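PDB 3FLK: tartrate dehydrogenase/decarboxylase from Pseudomonas putida, which oxidises tartrate to oxaloglycolate with NAD+, converts meso-tartrate to D-glycerate and oxidatively decarboxylates D-malate to pyruvate, using magnesium or manganese. Local coordinates for residues 105-110 with 172-177; 129-134 with 180-185; 239-244 with 249-254. The protein carries 1 engineered substitution. All blocks are in the same frame, centred on the assembly; numbering follows the deposited sequence.

Overall arrangement
All three contacts involve the subunit's large mixed sheet, where strands 105-111, 129-135 and 240-243 are neighbours: helix 165-181 covers one face in contact 1, the turn after it meets the next strand in contact 2, and helix 245-258 packs on strand 240-243 in contact 3. Contacts 1 and 2, centres about 7 Å apart, share strand pairing such as Val110 N to Phe130 O, 2.7 Å. The centre of contact 3 is about 10 Å from that of contact 1 and 12 Å from that of contact 2, to which a probable backbone hydrogen bond, Val133 N to Val241 O (also 2.7 Å), joins it. Each gives the oxalate pocket one residue: Arg108, Arg134 and the magnesium ligand Asp249.

Contact 1. Residues 105-110 with 172-177; sequences VNIRPV and LKYAFD. With OXL (oxalate ion), chain G.
Val105 lays its CG1 methyl over one face of the Tyr174 ring, 3.8 Å from the ring centroid and 23° off the normal, a CH-pi contact displaced toward the CD2 rim, where CG1 to CD2 is 3.5 Å. With CG1 anti to the backbone N (chi1 -165°), CG2 is left beside that N and touches CD1 and CG of the same ring. Ile107, next on this side of the strand, reaches CE2 obliquely with its CD1 at 3.6 Å. Tyr174 thus fits against two branched side chains by apolar contact, with no hydrogen bond between the segments.

The other side of the strand faces the oxalate pocket. Arg108 stretches from CG to NE and meets the bound oxalate with the edge of its guanidinium: NH1 and NH2 each lie 3.0 Å from oxalate O4, and a weaker bond runs from NH2 to O2. Asn106 OD1 takes the NE hydrogen from above its carbonyl plane at 3.2 Å, steadying the guanidinium, while Ser252 also holds NH1. A leucine in place of Arg108 would probably leave oxalate O4 without two of its donors and Asn106 OD1 without its NE partner. Arg98 and Arg134 join Arg108 around the anion, an arginine-lined carboxylate pocket characteristic of the isocitrate and isopropylmalate dehydrogenase family.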
loop_
_atom_site.group_PDB
_atom_site.type_symbol
_atom_site.label_atom_id
_atom_site.label_comp_id
_atom_site.label_asym_id
_atom_site.label_seq_id
_atom_site.Cartn_x
_atom_site.Cartn_y
_atom_site.Cartn_z
ATOM N N VAL A 105 -13.948 8.298 12.520
ATOM C CA VAL A 105 -13.164 9.109 11.590
ATOM C C VAL A 105 -11.719 9.223 12.066
ATOM O O VAL A 105 -11.453 9.762 13.141
ATOM C CB VAL A 105 -13.732 10.541 11.408
ATOM C CG1 VAL A 105 -13.117 11.185 10.184
ATOM C CG2 VAL A 105 -15.236 10.529 11.273
ATOM N N ASN A 106 -10.796 8.718 11.255
ATOM C CA ASN A 106 -9.369 8.875 11.521
ATOM C C ASN A 106 -8.774 9.859 10.516
ATOM O O ASN A 106 -8.551 9.514 9.354
ATOM C CB ASN A 106 -8.649 7.522 11.474
ATOM C CG ASN A 106 -7.296 7.544 12.178
ATOM O OD1 ASN A 106 -6.682 8.595 12.349
ATOM N ND2 ASN A 106 -6.834 6.375 12.596
ATOM N N ILE A 107 -8.545 11.087 10.975
ATOM C CA ILE A 107 -8.047 12.178 10.133
ATOM C C ILE A 107 -6.530 12.281 10.229
ATOM O O ILE A 107 -5.984 12.466 11.318
ATOM C CB ILE A 107 -8.680 13.545 10.534
ATOM C CG1 ILE A 107 -10.201 13.527 10.349
ATOM C CG2 ILE A 107 -8.053 14.697 9.744
ATOM C CD1 ILE A 107 -10.662 13.513 8.887
ATOM N N ARG A 108 -5.862 12.181 9.083
ATOM C CA ARG A 108 -4.401 12.181 9.029
ATOM C C ARG A 108 -3.884 13.087 7.901
ATOM O O ARG A 108 -3.809 12.660 6.744
ATOM C CB ARG A 108 -3.878 10.741 8.882
ATOM C CG ARG A 108 -4.179 9.857 10.088
ATOM C CD ARG A 108 -3.839 8.385 9.861
ATOM N NE ARG A 108 -3.861 7.640 11.119
ATOM C CZ ARG A 108 -3.266 6.463 11.319
ATOM N NH1 ARG A 108 -2.589 5.871 10.343
ATOM N NH2 ARG A 108 -3.344 5.878 12.507
ATOM N N PRO A 109 -3.540 14.351 8.233
ATOM C CA PRO A 109 -3.023 15.279 7.220
ATOM C C PRO A 109 -1.606 14.953 6.748
ATOM O O PRO A 109 -0.775 14.479 7.528
ATOM C CB PRO A 109 -3.050 16.638 7.931
ATOM C CG PRO A 109 -2.972 16.312 9.379
ATOM C CD PRO A 109 -3.643 14.980 9.563
ATOM N N VAL A 110 -1.354 15.208 5.468
ATOM C CA VAL A 110 -0.051 14.988 4.853
ATOM C C VAL A 110 0.403 16.309 4.237
ATOM O O VAL A 110 -0.315 16.900 3.428
ATOM C CB VAL A 110 -0.108 13.872 3.775
ATOM C CG1 VAL A 110 1.240 13.694 3.104
ATOM C CG2 VAL A 110 -0.577 12.551 4.381
ATOM N N LEU A 172 -17.850 8.185 4.409
ATOM C CA LEU A 172 -17.965 8.842 3.107
ATOM C C LEU A 172 -18.578 10.230 3.254
ATOM O O LEU A 172 -18.114 11.187 2.629
ATOM C CB LEU A 172 -18.790 7.995 2.129
ATOM C CG LEU A 172 -18.164 6.695 1.608
ATOM C CD1 LEU A 172 -19.206 5.869 0.871
ATOM C CD2 LEU A 172 -16.942 6.952 0.724
ATOM N N LYS A 173 -19.608 10.335 4.092
ATOM C CA LYS A 173 -20.243 11.620 4.376
ATOM C C LYS A 173 -19.245 12.611 4.971
ATOM O O LYS A 173 -19.164 13.754 4.522
ATOM C CB LYS A 173 -21.450 11.453 5.300
ATOM C CG LYS A 173 -22.224 12.750 5.529
ATOM C CD LYS A 173 -23.545 12.504 6.230
ATOM C CE LYS A 173 -24.341 13.797 6.370
ATOM N NZ LYS A 173 -23.702 14.748 7.319
ATOM N N TYR A 174 -18.480 12.166 5.966
ATOM C CA TYR A 174 -17.474 13.025 6.583
ATOM C C TYR A 174 -16.488 13.561 5.543
ATOM O O TYR A 174 -16.213 14.764 5.507
ATOM C CB TYR A 174 -16.732 12.304 7.716
ATOM C CG TYR A 174 -16.007 13.261 8.640
ATOM C CD1 TYR A 174 -16.623 13.742 9.798
ATOM C CD2 TYR A 174 -14.720 13.711 8.342
ATOM C CE1 TYR A 174 -15.963 14.634 10.647
ATOM C CE2 TYR A 174 -14.056 14.605 9.182
ATOM C CZ TYR A 174 -14.683 15.060 10.330
ATOM O OH TYR A 174 -14.026 15.939 11.166
ATOM N N ALA A 175 -15.988 12.670 4.688
ATOM C CA ALA A 175 -15.001 13.025 3.668
ATOM C C ALA A 175 -15.536 14.018 2.638
ATOM O O ALA A 175 -14.832 14.952 2.251
ATOM C CB ALA A 175 -14.475 11.778 2.978
ATOM N N PHE A 176 -16.775 13.810 2.197
ATOM C CA PHE A 176 -17.416 14.724 1.252
ATOM C C PHE A 176 -17.762 16.070 1.889
ATOM O O PHE A 176 -17.601 17.111 1.250
ATOM C CB PHE A 176 -18.645 14.079 0.594
ATOM C CG PHE A 176 -18.311 13.239 -0.607
ATOM C CD1 PHE A 176 -18.295 13.800 -1.880
ATOM C CD2 PHE A 176 -17.995 11.893 -0.467
ATOM C CE1 PHE A 176 -17.973 13.033 -2.999
ATOM C CE2 PHE A 176 -17.670 11.116 -1.579
ATOM C CZ PHE A 176 -17.662 11.687 -2.847
ATOM N N ASP A 177 -18.221 16.046 3.141
ATOM C CA ASP A 177 -18.450 17.274 3.910
ATOM C C ASP A 177 -17.160 18.088 4.053
ATOM O O ASP A 177 -17.175 19.312 3.915
ATOM C CB ASP A 177 -19.020 16.960 5.299
ATOM C CG ASP A 177 -20.509 16.637 5.272
ATOM O OD1 ASP A 177 -21.180 16.920 4.258
ATOM O OD2 ASP A 177 -21.015 16.098 6.278
HETATM C C1 OXL G . -1.553 1.229 12.508
HETATM C C2 OXL G . -2.210 2.538 12.460
HETATM O O1 OXL G . -0.501 1.058 11.846
HETATM O O2 OXL G . -3.271 2.722 13.097
HETATM O O3 OXL G . -2.060 0.312 13.193
HETATM O O4 OXL G . -1.690 3.445 11.768
#

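Contact 2. Residues 129-134 with 180-185; sequences DFVVVR and EKRERK. With OXL (oxalate ion), chain G; SO4 (sulfate ion), chain M.
Arg182 has its guanidinium sandwiched between a sulfate and a valine: sulfate O1 stands 3.5 Å above the guanidinium plane, over its centre, and Val131 CG1 lies beneath the opposite face, offset toward the rim, 4.1 Å from NH1. The sulfate, probably from the crystallisation liquor, also accepts a bond from Glu183 N to O4 at 2.8 Å. A bend at chi3 (73°) turns the arginine tip across the valine, and its strongest polar partner is Asp239, which forms a salt bridge with NE. Asp129 O approaches the guanidinium edge but stays 4.2 Å from NH2.

The segments share no direct hydrogen bond; a water bridges them. It lies 2.7 Å from Asp129 O, to which it can donate, and accepts from Arg184 NH1 at 2.8 Å, lying in the plane of that guanidinium. At the far end of the strand Arg134, extended from CG to NE, delivers an almost straight bond (170°) from NH1 to oxalate O2 at 2.9 Å. The 180-185 segment carries the chain from the end of helix 165-181 past the start of strand 129-135, whose neighbours in the sheet are strands 105-111 and 240-243; Leu178 of the helix packs on Val131 and Val133.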
loop_
_atom_site.group_PDB
_atom_site.type_symbol
_atom_site.label_atom_id
_atom_site.label_comp_id
_atom_site.label_asym_id
_atom_site.label_seq_id
_atom_site.Cartn_x
_atom_site.Cartn_y
_atom_site.Cartn_z
ATOM N N ASP A 129 -0.008 18.360 -0.209
ATOM C CA ASP A 129 -0.883 18.954 0.796
ATOM C C ASP A 129 -2.272 18.336 0.691
ATOM O O ASP A 129 -3.137 18.831 -0.037
ATOM C CB ASP A 129 -0.949 20.479 0.633
ATOM C CG ASP A 129 -1.368 21.198 1.915
ATOM O OD1 ASP A 129 -1.903 20.551 2.845
ATOM O OD2 ASP A 129 -1.156 22.429 1.990
ATOM N N PHE A 130 -2.474 17.238 1.412
ATOM C CA PHE A 130 -3.763 16.554 1.404
ATOM C C PHE A 130 -4.111 15.928 2.752
ATOM O O PHE A 130 -3.304 15.951 3.687
ATOM C CB PHE A 130 -3.857 15.541 0.244
ATOM C CG PHE A 130 -2.828 14.441 0.289
ATOM C CD1 PHE A 130 -3.074 13.266 0.996
ATOM C CD2 PHE A 130 -1.630 14.563 -0.410
ATOM C CE1 PHE A 130 -2.133 12.241 1.028
ATOM C CE2 PHE A 130 -0.680 13.542 -0.388
ATOM C CZ PHE A 130 -0.933 12.378 0.335
ATOM N N VAL A 131 -5.323 15.390 2.850
ATOM C CA VAL A 131 -5.791 14.768 4.079
ATOM C C VAL A 131 -6.363 13.374 3.804
ATOM O O VAL A 131 -7.191 13.188 2.906
ATOM C CB VAL A 131 -6.794 15.686 4.848
ATOM C CG1 VAL A 131 -8.000 16.053 3.984
ATOM C CG2 VAL A 131 -7.239 15.050 6.163
ATOM N N VAL A 132 -5.884 12.397 4.568
ATOM C CA VAL A 132 -6.425 11.046 4.519
ATOM C C VAL A 132 -7.546 10.926 5.546
ATOM O O VAL A 132 -7.355 11.223 6.726
ATOM C CB VAL A 132 -5.330 9.979 4.770
ATOM C CG1 VAL A 132 -5.933 8.571 4.843
ATOM C CG2 VAL A 132 -4.259 10.055 3.687
ATOM N N VAL A 133 -8.720 10.521 5.070
ATOM C CA VAL A 133 -9.875 10.257 5.915
ATOM C C VAL A 133 -10.041 8.739 5.946
ATOM O O VAL A 133 -10.447 8.124 4.956
ATOM C CB VAL A 133 -11.155 10.958 5.376
ATOM C CG1 VAL A 133 -12.361 10.657 6.258
ATOM C CG2 VAL A 133 -10.940 12.471 5.274
ATOM N N ARG A 134 -9.698 8.145 7.084
ATOM C CA ARG A 134 -9.631 6.692 7.214
ATOM C C ARG A 134 -10.764 6.155 8.086
ATOM O O ARG A 134 -10.970 6.625 9.207
ATOM C CB ARG A 134 -8.262 6.295 7.788
ATOM C CG ARG A 134 -8.117 4.834 8.201
ATOM C CD ARG A 134 -6.928 4.665 9.132
ATOM N NE ARG A 134 -6.749 3.280 9.564
ATOM C CZ ARG A 134 -5.925 2.895 10.534
ATOM N NH1 ARG A 134 -5.195 3.789 11.188
ATOM N NH2 ARG A 134 -5.830 1.609 10.851
ATOM N N GLU A 180 -16.152 19.647 0.700
ATOM C CA GLU A 180 -17.036 20.785 0.435
ATOM C C GLU A 180 -16.511 22.077 1.081
ATOM O O GLU A 180 -16.596 23.152 0.485
ATOM C CB GLU A 180 -18.462 20.469 0.910
ATOM C CG GLU A 180 -19.510 21.563 0.648
ATOM C CD GLU A 180 -19.830 21.755 -0.827
ATOM O OE1 GLU A 180 -19.949 20.746 -1.553
ATOM O OE2 GLU A 180 -19.979 22.921 -1.260
ATOM N N LYS A 181 -15.959 21.952 2.287
ATOM C CA LYS A 181 -15.405 23.087 3.030
ATOM C C LYS A 181 -14.065 23.571 2.474
ATOM O O LYS A 181 -13.660 24.713 2.716
ATOM C CB LYS A 181 -15.211 22.721 4.502
ATOM C CG LYS A 181 -16.478 22.534 5.307
ATOM C CD LYS A 181 -16.173 22.695 6.790
ATOM C CE LYS A 181 -17.212 22.026 7.671
ATOM N NZ LYS A 181 -16.941 20.566 7.830
ATOM N N ARG A 182 -13.374 22.698 1.746
ATOM C CA ARG A 182 -12.032 22.996 1.245
ATOM C C ARG A 182 -12.063 23.708 -0.106
ATOM O O ARG A 182 -13.086 23.699 -0.792
ATOM C CB ARG A 182 -11.183 21.721 1.192
ATOM C CG ARG A 182 -10.787 21.207 2.576
ATOM C CD ARG A 182 -10.154 19.820 2.530
ATOM N NE ARG A 182 -8.796 19.832 1.984
ATOM C CZ ARG A 182 -7.688 20.004 2.705
ATOM N NH1 ARG A 182 -7.757 20.189 4.019
ATOM N NH2 ARG A 182 -6.504 19.994 2.107
ATOM N N GLU A 183 -10.942 24.327 -0.471
ATOM C CA GLU A 183 -10.841 25.129 -1.694
ATOM C C GLU A 183 -10.929 24.302 -2.981
ATOM O O GLU A 183 -11.522 24.748 -3.968
ATOM C CB GLU A 183 -9.551 25.960 -1.682
ATOM C CG GLU A 183 -9.600 27.241 -2.525
ATOM C CD GLU A 183 -10.353 28.389 -1.851
ATOM O OE1 GLU A 183 -10.330 28.484 -0.601
ATOM O OE2 GLU A 183 -10.963 29.208 -2.577
ATOM N N ARG A 184 -10.348 23.103 -2.974
ATOM C CA ARG A 184 -10.295 22.276 -4.185
ATOM C C ARG A 184 -11.556 21.433 -4.433
ATOM O O ARG A 184 -11.826 21.044 -5.571
ATOM C CB ARG A 184 -9.028 21.414 -4.213
ATOM C CG ARG A 184 -7.757 22.223 -4.437
ATOM C CD ARG A 184 -6.512 21.357 -4.352
ATOM N NE ARG A 184 -6.234 20.669 -5.612
ATOM C CZ ARG A 184 -5.344 19.690 -5.758
ATOM N NH1 ARG A 184 -4.633 19.263 -4.721
ATOM N NH2 ARG A 184 -5.169 19.130 -6.948
ATOM N N LYS A 185 -12.315 21.168 -3.369
ATOM C CA LYS A 185 -13.557 20.381 -3.434
ATOM C C LYS A 185 -13.381 19.097 -4.250
ATOM O O LYS A 185 -14.038 18.896 -5.277
ATOM C CB LYS A 185 -14.726 21.232 -3.961
ATOM C CG LYS A 185 -14.917 22.537 -3.199
ATOM C CD LYS A 185 -16.273 23.171 -3.454
ATOM C CE LYS A 185 -16.287 24.631 -3.007
ATOM N NZ LYS A 185 -15.849 24.817 -1.591
HETATM C C1 OXL G . -1.553 1.229 12.508
HETATM C C2 OXL G . -2.210 2.538 12.460
HETATM O O1 OXL G . -0.501 1.058 11.846
HETATM O O2 OXL G . -3.271 2.722 13.097
HETATM O O3 OXL G . -2.060 0.312 13.193
HETATM O O4 OXL G . -1.690 3.445 11.768
HETATM S S SO4 M . -8.300 24.465 2.232
HETATM O O1 SO4 M . -8.037 23.303 1.389
HETATM O O2 SO4 M . -8.563 24.023 3.599
HETATM O O3 SO4 M . -7.136 25.348 2.216
HETATM O O4 SO4 M . -9.460 25.190 1.724
HETATM O O HOH W 1 -4.404 20.090 -2.037
#

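Contact 3. Residues 239-244 with 249-254; sequences DVVVAS and DILSDL. With MG (magnesium ion), chain E; OXL (oxalate ion), chain G.
A metal-bound water, its oxygen 2.0 Å from the magnesium ion, is gripped from two more sides: it donates to the backbone oxygen Asp249 O at 2.7 Å and to Asp253 OD1 at 2.8 Å. Asp249 OD1 binds the magnesium directly at 2.2 Å, and the metal completes its shell with oxalate O1 and O4, a second water and Asp225 of the second subunit. The oxalate chelates with one oxygen from each of its carboxylates, O1 at 2.3 Å and O4 at 2.4 Å from the magnesium. Placing CG anti to the backbone N (chi1 -166°) carries the Asp249 carboxylate away from the strand and out to the ion. Its other oxygen, OD2, is hydrogen-bonded by Tyr141 and salt-bridged to Lys192 of the second subunit, which fixes the carboxylate's rotation.

Asp253 works one shell further out, and the second water reaches its OD1 only by a weak bond. This is the metal site of the isocitrate and isopropylmalate dehydrogenase family, built across the dimer interface, with two aspartates a helical turn apart on one subunit and a third coming from its mate.

Behind the site the helix rests on the strand through Leu251. Its CD1 methyl meets Val241 CG1 at 3.9 Å, the two side chains crossing at about a right angle, and Ala243 CB adds a looser apolar touch to the same methyl. Leu227, Cys228 and Phe231 of helix 224-233 also pack against Leu251. Ser244 occupies the N-cap of helix 245-258, its OG bonded to Glu140 and more weakly to Phe247 N.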
loop_
_atom_site.group_PDB
_atom_site.type_symbol
_atom_site.label_atom_id
_atom_site.label_comp_id
_atom_site.label_asym_id
_atom_site.label_seq_id
_atom_site.Cartn_x
_atom_site.Cartn_y
_atom_site.Cartn_z
ATOM N N ASP A 239 -6.417 15.965 -2.630
ATOM C CA ASP A 239 -6.829 16.892 -1.580
ATOM C C ASP A 239 -7.456 16.149 -0.405
ATOM O O ASP A 239 -6.948 16.214 0.714
ATOM C CB ASP A 239 -7.791 17.953 -2.115
ATOM C CG ASP A 239 -7.960 19.116 -1.151
ATOM O OD1 ASP A 239 -6.962 19.819 -0.880
ATOM O OD2 ASP A 239 -9.085 19.322 -0.655
ATOM N N VAL A 240 -8.573 15.469 -0.655
ATOM C CA VAL A 240 -9.186 14.594 0.346
ATOM C C VAL A 240 -9.146 13.163 -0.183
ATOM O O VAL A 240 -9.651 12.885 -1.273
ATOM C CB VAL A 240 -10.645 15.006 0.678
ATOM C CG1 VAL A 240 -11.294 14.014 1.641
ATOM C CG2 VAL A 240 -10.691 16.410 1.265
ATOM N N VAL A 241 -8.519 12.272 0.581
ATOM C CA VAL A 241 -8.442 10.858 0.221
ATOM C C VAL A 241 -9.197 10.035 1.262
ATOM O O VAL A 241 -8.826 10.010 2.438
ATOM C CB VAL A 241 -6.975 10.362 0.080
ATOM C CG1 VAL A 241 -6.932 8.914 -0.402
ATOM C CG2 VAL A 241 -6.190 11.255 -0.880
ATOM N N VAL A 242 -10.271 9.383 0.826
ATOM C CA VAL A 242 -11.091 8.562 1.712
ATOM C C VAL A 242 -10.804 7.078 1.462
ATOM O O VAL A 242 -10.687 6.639 0.314
ATOM C CB VAL A 242 -12.612 8.916 1.603
ATOM C CG1 VAL A 242 -13.175 8.607 0.210
ATOM C CG2 VAL A 242 -13.426 8.228 2.705
ATOM N N ALA A 243 -10.670 6.318 2.545
ATOM C CA ALA A 243 -10.208 4.934 2.460
ATOM C C ALA A 243 -10.711 4.076 3.613
ATOM O O ALA A 243 -11.087 4.591 4.669
ATOM C CB ALA A 243 -8.676 4.895 2.396
ATOM N N SER A 244 -10.713 2.761 3.395
ATOM C CA SER A 244 -11.033 1.777 4.429
ATOM C C SER A 244 -9.940 1.740 5.504
ATOM O O SER A 244 -8.899 2.388 5.363
ATOM C CB SER A 244 -11.158 0.391 3.797
ATOM O OG SER A 244 -9.890 -0.042 3.325
ATOM N N ASP A 249 -4.637 3.164 6.529
ATOM C CA ASP A 249 -3.419 2.878 7.290
ATOM C C ASP A 249 -2.178 2.960 6.389
ATOM O O ASP A 249 -1.218 3.668 6.706
ATOM C CB ASP A 249 -3.531 1.495 7.947
ATOM C CG ASP A 249 -2.471 1.246 9.013
ATOM O OD1 ASP A 249 -1.507 2.031 9.134
ATOM O OD2 ASP A 249 -2.606 0.240 9.738
ATOM N N ILE A 250 -2.215 2.256 5.259
ATOM C CA ILE A 250 -1.102 2.241 4.303
ATOM C C ILE A 250 -0.779 3.635 3.747
ATOM O O ILE A 250 0.381 4.067 3.759
ATOM C CB ILE A 250 -1.362 1.250 3.143
ATOM C CG1 ILE A 250 -1.404 -0.192 3.668
ATOM C CG2 ILE A 250 -0.293 1.391 2.052
ATOM C CD1 ILE A 250 -2.151 -1.169 2.764
ATOM N N LEU A 251 -1.810 4.335 3.276
ATOM C CA LEU A 251 -1.637 5.634 2.627
ATOM C C LEU A 251 -1.109 6.718 3.570
ATOM O O LEU A 251 -0.439 7.649 3.127
ATOM C CB LEU A 251 -2.943 6.082 1.956
ATOM C CG LEU A 251 -3.458 5.244 0.773
ATOM C CD1 LEU A 251 -4.858 5.695 0.373
ATOM C CD2 LEU A 251 -2.513 5.282 -0.425
ATOM N N SER A 252 -1.395 6.577 4.863
ATOM C CA SER A 252 -0.952 7.541 5.877
ATOM C C SER A 252 0.460 7.297 6.428
ATOM O O SER A 252 0.942 8.073 7.254
ATOM C CB SER A 252 -1.971 7.637 7.018
ATOM O OG SER A 252 -2.103 6.404 7.703
ATOM N N ASP A 253 1.109 6.214 5.998
ATOM C CA ASP A 253 2.560 6.082 6.170
ATOM C C ASP A 253 3.266 6.505 4.884
ATOM O O ASP A 253 4.296 7.182 4.923
ATOM C CB ASP A 253 2.968 4.654 6.557
ATOM C CG ASP A 253 3.197 4.486 8.057
ATOM O OD1 ASP A 253 2.565 5.208 8.857
ATOM O OD2 ASP A 253 4.006 3.612 8.442
ATOM N N LEU A 254 2.690 6.120 3.747
ATOM C CA LEU A 254 3.265 6.421 2.436
ATOM C C LEU A 254 3.306 7.920 2.129
ATOM O O LEU A 254 4.339 8.440 1.691
ATOM C CB LEU A 254 2.504 5.675 1.333
ATOM C CG LEU A 254 2.972 5.875 -0.112
ATOM C CD1 LEU A 254 4.403 5.402 -0.306
ATOM C CD2 LEU A 254 2.045 5.152 -1.069
HETATM MG MG MG E . 0.115 2.761 10.358
HETATM C C1 OXL G . -1.553 1.229 12.508
HETATM C C2 OXL G . -2.210 2.538 12.460
HETATM O O1 OXL G . -0.501 1.058 11.846
HETATM O O2 OXL G . -3.271 2.722 13.097
HETATM O O3 OXL G . -2.060 0.312 13.193
HETATM O O4 OXL G . -1.690 3.445 11.768
HETATM O O HOH W 2 -0.117 4.282 9.068
HETATM O O HOH W 3 1.444 3.692 11.680
#